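Local coordinates for protein translation initiation factor eIF2B subunit epsilon (Schizosaccharomyces pombe, PDB 5B04) that forms part of the eIF2B complex, which catalyses the exchange of GDP for GTP on the gamma subunit of translation initiation factor eIF2, at residues Lys151-Pro164 and Arg215-Asp229. Sequence-based numbering, arbitrary orientation.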
loop_
_atom_site.group_PDB
_atom_site.type_symbol
_atom_site.label_atom_id
_atom_site.label_comp_id
_atom_site.label_asym_id
_atom_site.label_seq_id
_atom_site.Cartn_x
_atom_site.Cartn_y
_atom_site.Cartn_z
ATOM N N LYS I 151 23.347 53.474 32.280
ATOM C CA LYS I 151 24.739 53.168 32.587
ATOM C C LYS I 151 24.903 52.729 34.041
ATOM O O LYS I 151 25.999 52.363 34.467
ATOM C CB LYS I 151 25.627 54.380 32.299
ATOM C CG LYS I 151 25.437 54.972 30.910
ATOM C CD LYS I 151 25.845 53.987 29.825
ATOM C CE LYS I 151 25.540 54.539 28.440
ATOM N NZ LYS I 151 25.934 53.590 27.361
ATOM N N ASN I 152 23.811 52.770 34.798
ATOM C CA ASN I 152 23.834 52.347 36.193
ATOM C C ASN I 152 23.502 50.865 36.342
ATOM O O ASN I 152 23.500 50.328 37.450
ATOM C CB ASN I 152 22.868 53.193 37.024
ATOM C CG ASN I 152 23.320 54.635 37.149
ATOM O OD1 ASN I 152 24.514 54.917 37.250
ATOM N ND2 ASN I 152 22.365 55.558 37.142
ATOM N N ALA I 153 23.215 50.210 35.220
ATOM C CA ALA I 153 23.068 48.760 35.200
ATOM C C ALA I 153 24.454 48.130 35.177
ATOM O O ALA I 153 25.107 48.080 34.135
ATOM C CB ALA I 153 22.249 48.316 34.001
ATOM N N ILE I 154 24.900 47.653 36.333
ATOM C CA ILE I 154 26.294 47.266 36.512
ATOM C C ILE I 154 26.606 45.828 36.099
ATOM O O ILE I 154 27.559 45.587 35.357
ATOM C CB ILE I 154 26.724 47.466 37.978
ATOM C CG1 ILE I 154 26.608 48.941 38.355
ATOM C CG2 ILE I 154 28.146 46.986 38.192
ATOM C CD1 ILE I 154 27.310 49.863 37.383
ATOM N N MET I 155 25.811 44.874 36.571
ATOM C CA MET I 155 26.133 43.470 36.345
ATOM C C MET I 155 24.904 42.605 36.058
ATOM O O MET I 155 23.842 42.794 36.651
ATOM C CB MET I 155 26.901 42.920 37.554
ATOM C CG MET I 155 27.089 41.412 37.575
ATOM S SD MET I 155 28.093 40.858 38.970
ATOM C CE MET I 155 26.870 40.756 40.274
ATOM N N THR I 156 25.061 41.666 35.128
ATOM C CA THR I 156 24.023 40.688 34.826
ATOM C C THR I 156 24.416 39.316 35.363
ATOM O O THR I 156 25.438 38.754 34.968
ATOM C CB THR I 156 23.762 40.583 33.312
ATOM O OG1 THR I 156 23.190 41.808 32.836
ATOM C CG2 THR I 156 22.806 39.437 33.015
ATOM N N MET I 157 23.600 38.780 36.265
ATOM C CA MET I 157 23.885 37.488 36.880
ATOM C C MET I 157 23.242 36.337 36.112
ATOM O O MET I 157 22.018 36.217 36.067
ATOM C CB MET I 157 23.409 37.473 38.333
ATOM C CG MET I 157 24.131 38.463 39.232
ATOM S SD MET I 157 23.587 38.375 40.949
ATOM C CE MET I 157 21.919 39.011 40.813
ATOM N N VAL I 158 24.076 35.494 35.512
ATOM C CA VAL I 158 23.593 34.318 34.796
ATOM C C VAL I 158 23.268 33.190 35.769
ATOM O O VAL I 158 24.132 32.740 36.523
ATOM C CB VAL I 158 24.623 33.816 33.765
ATOM C CG1 VAL I 158 24.207 32.460 33.211
ATOM C CG2 VAL I 158 24.797 34.830 32.648
ATOM N N VAL I 159 22.017 32.741 35.752
ATOM C CA VAL I 159 21.581 31.665 36.632
ATOM C C VAL I 159 20.893 30.555 35.845
ATOM O O VAL I 159 20.539 30.736 34.679
ATOM C CB VAL I 159 20.624 32.182 37.722
ATOM C CG1 VAL I 159 21.359 33.110 38.678
ATOM C CG2 VAL I 159 19.433 32.885 37.092
ATOM N N ARG I 160 20.705 29.408 36.488
ATOM C CA ARG I 160 20.096 28.256 35.834
ATOM C C ARG I 160 18.805 27.838 36.526
ATOM O O ARG I 160 18.773 27.650 37.742
ATOM C CB ARG I 160 21.074 27.080 35.801
ATOM C CG ARG I 160 20.578 25.881 35.010
ATOM C CD ARG I 160 20.262 26.276 33.579
ATOM N NE ARG I 160 20.042 25.121 32.713
ATOM C CZ ARG I 160 18.857 24.560 32.498
ATOM N NH1 ARG I 160 17.774 25.042 33.093
ATOM N NH2 ARG I 160 18.756 23.516 31.688
ATOM N N GLU I 161 17.742 27.695 35.742
ATOM C CA GLU I 161 16.460 27.248 36.271
ATOM C C GLU I 161 16.547 25.781 36.679
ATOM O O GLU I 161 17.007 24.941 35.906
ATOM C CB GLU I 161 15.352 27.451 35.235
ATOM C CG GLU I 161 13.946 27.361 35.800
ATOM C CD GLU I 161 12.882 27.523 34.733
ATOM O OE1 GLU I 161 12.889 26.739 33.760
ATOM O OE2 GLU I 161 12.041 28.437 34.864
ATOM N N ALA I 162 16.112 25.478 37.898
ATOM C CA ALA I 162 16.172 24.112 38.407
ATOM C C ALA I 162 15.092 23.852 39.452
ATOM O O ALA I 162 14.079 24.549 39.503
ATOM C CB ALA I 162 17.548 23.827 38.988
ATOM N N SER I 163 15.316 22.836 40.279
ATOM C CA SER I 163 14.413 22.510 41.375
ATOM C C SER I 163 15.107 22.813 42.703
ATOM O O SER I 163 16.336 22.848 42.758
ATOM C CB SER I 163 13.981 21.041 41.298
ATOM O OG SER I 163 15.093 20.171 41.395
ATOM N N PRO I 164 14.323 23.051 43.772
ATOM C CA PRO I 164 14.876 23.372 45.095
ATOM C C PRO I 164 15.948 22.396 45.567
ATOM O O PRO I 164 17.009 22.819 46.027
ATOM C CB PRO I 164 13.654 23.290 46.012
ATOM C CG PRO I 164 12.519 23.618 45.142
ATOM C CD PRO I 164 12.850 23.104 43.771
ATOM N N ARG I 215 12.076 33.469 43.694
ATOM C CA ARG I 215 12.503 32.202 43.115
ATOM C C ARG I 215 13.537 31.462 43.961
ATOM O O ARG I 215 14.664 31.924 44.136
ATOM C CB ARG I 215 13.059 32.436 41.710
ATOM C CG ARG I 215 12.105 33.184 40.795
ATOM C CD ARG I 215 12.535 33.098 39.341
ATOM N NE ARG I 215 12.438 31.737 38.827
ATOM C CZ ARG I 215 12.560 31.413 37.544
ATOM N NH1 ARG I 215 12.781 32.356 36.638
ATOM N NH2 ARG I 215 12.457 30.145 37.166
ATOM N N ASN I 216 13.135 30.307 44.482
ATOM C CA ASN I 216 14.042 29.417 45.193
ATOM C C ASN I 216 14.379 28.219 44.309
ATOM O O ASN I 216 14.925 27.215 44.768
ATOM C CB ASN I 216 13.421 28.962 46.517
ATOM C CG ASN I 216 14.414 28.255 47.421
ATOM O OD1 ASN I 216 15.627 28.381 47.249
ATOM N ND2 ASN I 216 13.903 27.500 48.385
ATOM N N ASP I 217 14.048 28.339 43.027
ATOM C CA ASP I 217 14.263 27.258 42.072
ATOM C C ASP I 217 15.485 27.508 41.197
ATOM O O ASP I 217 15.747 26.758 40.258
ATOM C CB ASP I 217 13.027 27.078 41.188
ATOM C CG ASP I 217 12.722 28.308 40.355
ATOM O OD1 ASP I 217 12.691 29.418 40.924
ATOM O OD2 ASP I 217 12.523 28.167 39.130
ATOM N N LEU I 218 16.234 28.560 41.504
ATOM C CA LEU I 218 17.353 28.958 40.659
ATOM C C LEU I 218 18.694 28.424 41.150
ATOM O O LEU I 218 18.946 28.345 42.352
ATOM C CB LEU I 218 17.416 30.483 40.553
ATOM C CG LEU I 218 16.212 31.149 39.888
ATOM C CD1 LEU I 218 16.428 32.649 39.761
ATOM C CD2 LEU I 218 15.942 30.523 38.529
ATOM N N ILE I 219 19.549 28.051 40.202
ATOM C CA ILE I 219 20.928 27.694 40.502
ATOM C C ILE I 219 21.830 28.899 40.260
ATOM O O ILE I 219 21.939 29.389 39.135
ATOM C CB ILE I 219 21.418 26.507 39.649
ATOM C CG1 ILE I 219 20.781 25.204 40.132
ATOM C CG2 ILE I 219 22.934 26.397 39.709
ATOM C CD1 ILE I 219 21.322 23.968 39.442
ATOM N N ASP I 220 22.467 29.381 41.322
ATOM C CA ASP I 220 23.372 30.516 41.209
ATOM C C ASP I 220 24.724 30.053 40.680
ATOM O O ASP I 220 25.594 29.639 41.445
ATOM C CB ASP I 220 23.530 31.219 42.559
ATOM C CG ASP I 220 24.313 32.514 42.458
ATOM O OD1 ASP I 220 24.540 32.992 41.326
ATOM O OD2 ASP I 220 24.695 33.061 43.515
ATOM N N CYS I 221 24.887 30.125 39.363
ATOM C CA CYS I 221 26.107 29.667 38.707
ATOM C C CYS I 221 27.292 30.563 39.038
ATOM O O CYS I 221 28.445 30.148 38.912
ATOM C CB CYS I 221 25.906 29.614 37.191
ATOM S SG CYS I 221 24.358 28.842 36.669
ATOM N N GLN I 222 26.992 31.788 39.458
ATOM C CA GLN I 222 28.002 32.809 39.729
ATOM C C GLN I 222 28.869 33.062 38.498
ATOM O O GLN I 222 30.066 33.330 38.606
ATOM C CB GLN I 222 28.864 32.417 40.931
ATOM C CG GLN I 222 28.049 32.080 42.168
ATOM C CD GLN I 222 28.618 32.691 43.432
ATOM O OE1 GLN I 222 29.724 33.232 43.430
ATOM N NE2 GLN I 222 27.861 32.613 44.519
ATOM N N ILE I 223 28.246 32.956 37.329
ATOM C CA ILE I 223 28.839 33.424 36.085
ATOM C C ILE I 223 28.271 34.808 35.809
ATOM O O ILE I 223 27.090 34.949 35.497
ATOM C CB ILE I 223 28.541 32.483 34.904
ATOM C CG1 ILE I 223 29.143 31.100 35.157
ATOM C CG2 ILE I 223 29.075 33.070 33.605
ATOM C CD1 ILE I 223 28.965 30.136 34.004
ATOM N N ASP I 224 29.105 35.832 35.937
ATOM C CA ASP I 224 28.602 37.198 35.948
ATOM C C ASP I 224 29.134 38.065 34.811
ATOM O O ASP I 224 30.334 38.101 34.545
ATOM C CB ASP I 224 28.929 37.851 37.291
ATOM C CG ASP I 224 28.223 37.176 38.451
ATOM O OD1 ASP I 224 27.036 36.815 38.296
ATOM O OD2 ASP I 224 28.852 36.998 39.515
ATOM N N ILE I 225 28.215 38.758 34.146
ATOM C CA ILE I 225 28.563 39.754 33.142
ATOM C C ILE I 225 28.696 41.112 33.817
ATOM O O ILE I 225 27.735 41.613 34.395
ATOM C CB ILE I 225 27.504 39.841 32.027
ATOM C CG1 ILE I 225 27.080 38.442 31.574
ATOM C CG2 ILE I 225 28.021 40.673 30.861
ATOM C CD1 ILE I 225 28.176 37.659 30.893
ATOM N N CYS I 226 29.881 41.709 33.746
ATOM C CA CYS I 226 30.138 42.955 34.461
ATOM C C CYS I 226 30.446 44.120 33.525
ATOM O O CYS I 226 30.917 43.920 32.410
ATOM C CB CYS I 226 31.288 42.767 35.447
ATOM S SG CYS I 226 30.907 41.679 36.836
ATOM N N SER I 227 30.181 45.334 33.997
ATOM C CA SER I 227 30.408 46.541 33.207
ATOM C C SER I 227 31.795 47.128 33.455
ATOM O O SER I 227 32.590 46.568 34.211
ATOM C CB SER I 227 29.338 47.589 33.519
ATOM O OG SER I 227 29.289 47.866 34.910
ATOM N N ASN I 228 32.076 48.259 32.814
ATOM C CA ASN I 228 33.347 48.957 32.985
ATOM C C ASN I 228 33.570 49.433 34.416
ATOM O O ASN I 228 34.700 49.469 34.899
ATOM C CB ASN I 228 33.425 50.156 32.037
ATOM C CG ASN I 228 33.989 49.795 30.680
ATOM O OD1 ASN I 228 34.952 49.035 30.577
ATOM N ND2 ASN I 228 33.394 50.342 29.626
ATOM N N ASP I 229 32.479 49.792 35.085
ATOM C CA ASP I 229 32.544 50.416 36.402
ATOM C C ASP I 229 33.098 49.503 37.495
ATOM O O ASP I 229 33.690 49.982 38.462
ATOM C CB ASP I 229 31.153 50.904 36.815
ATOM C CG ASP I 229 30.575 51.914 35.845
ATOM O OD1 ASP I 229 31.362 52.586 35.145
ATOM O OD2 ASP I 229 29.334 52.037 35.783
#
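A chi1 of -165° sets Glu161 CG opposite the backbone N and the chain runs on extended to CD, while a bend at chi3 (67°) brings the Arg215 guanidinium to this carboxylate. Glu161 OE2 takes Arg215 NH2 on its anti lone pair at 2.9 Å, close to the guanidinium plane, while the carboxylate is turned 63° from that plane. Asp217 is held side-on by the same guanidinium: NE meets OD1 and NH2 meets OD2 (2.8 Å), both on syn lone pairs. Leu218 CD2 lies 3.6 Å above the guanidinium centre. Beyond this network the strands run antiparallel: Arg160 and Ile219 exchange two backbone bonds, as do Thr156 and Ile225. Between these pairs two extra residues, Cys221 and Gln222, interrupt the pairing, and Cys221 SG packs against Arg160 CB. Met155 SD rests on Asp224 CB (3.5 Å) and Cys226 SG, on the face covered by helix 243-252; Val158 and Ile225 point to the other face, against helix 137-147. At the far end Ser227 OG bonds Ile154 O at 2.9 Å, in the carbonyl plane. Glu161 OE2 also forms salt bridges with Lys267 of its own chain and Arg230 of the neighbouring gamma subunit; three cationic partners probably favour ionised Glu161 and offset its nearness to Asp217.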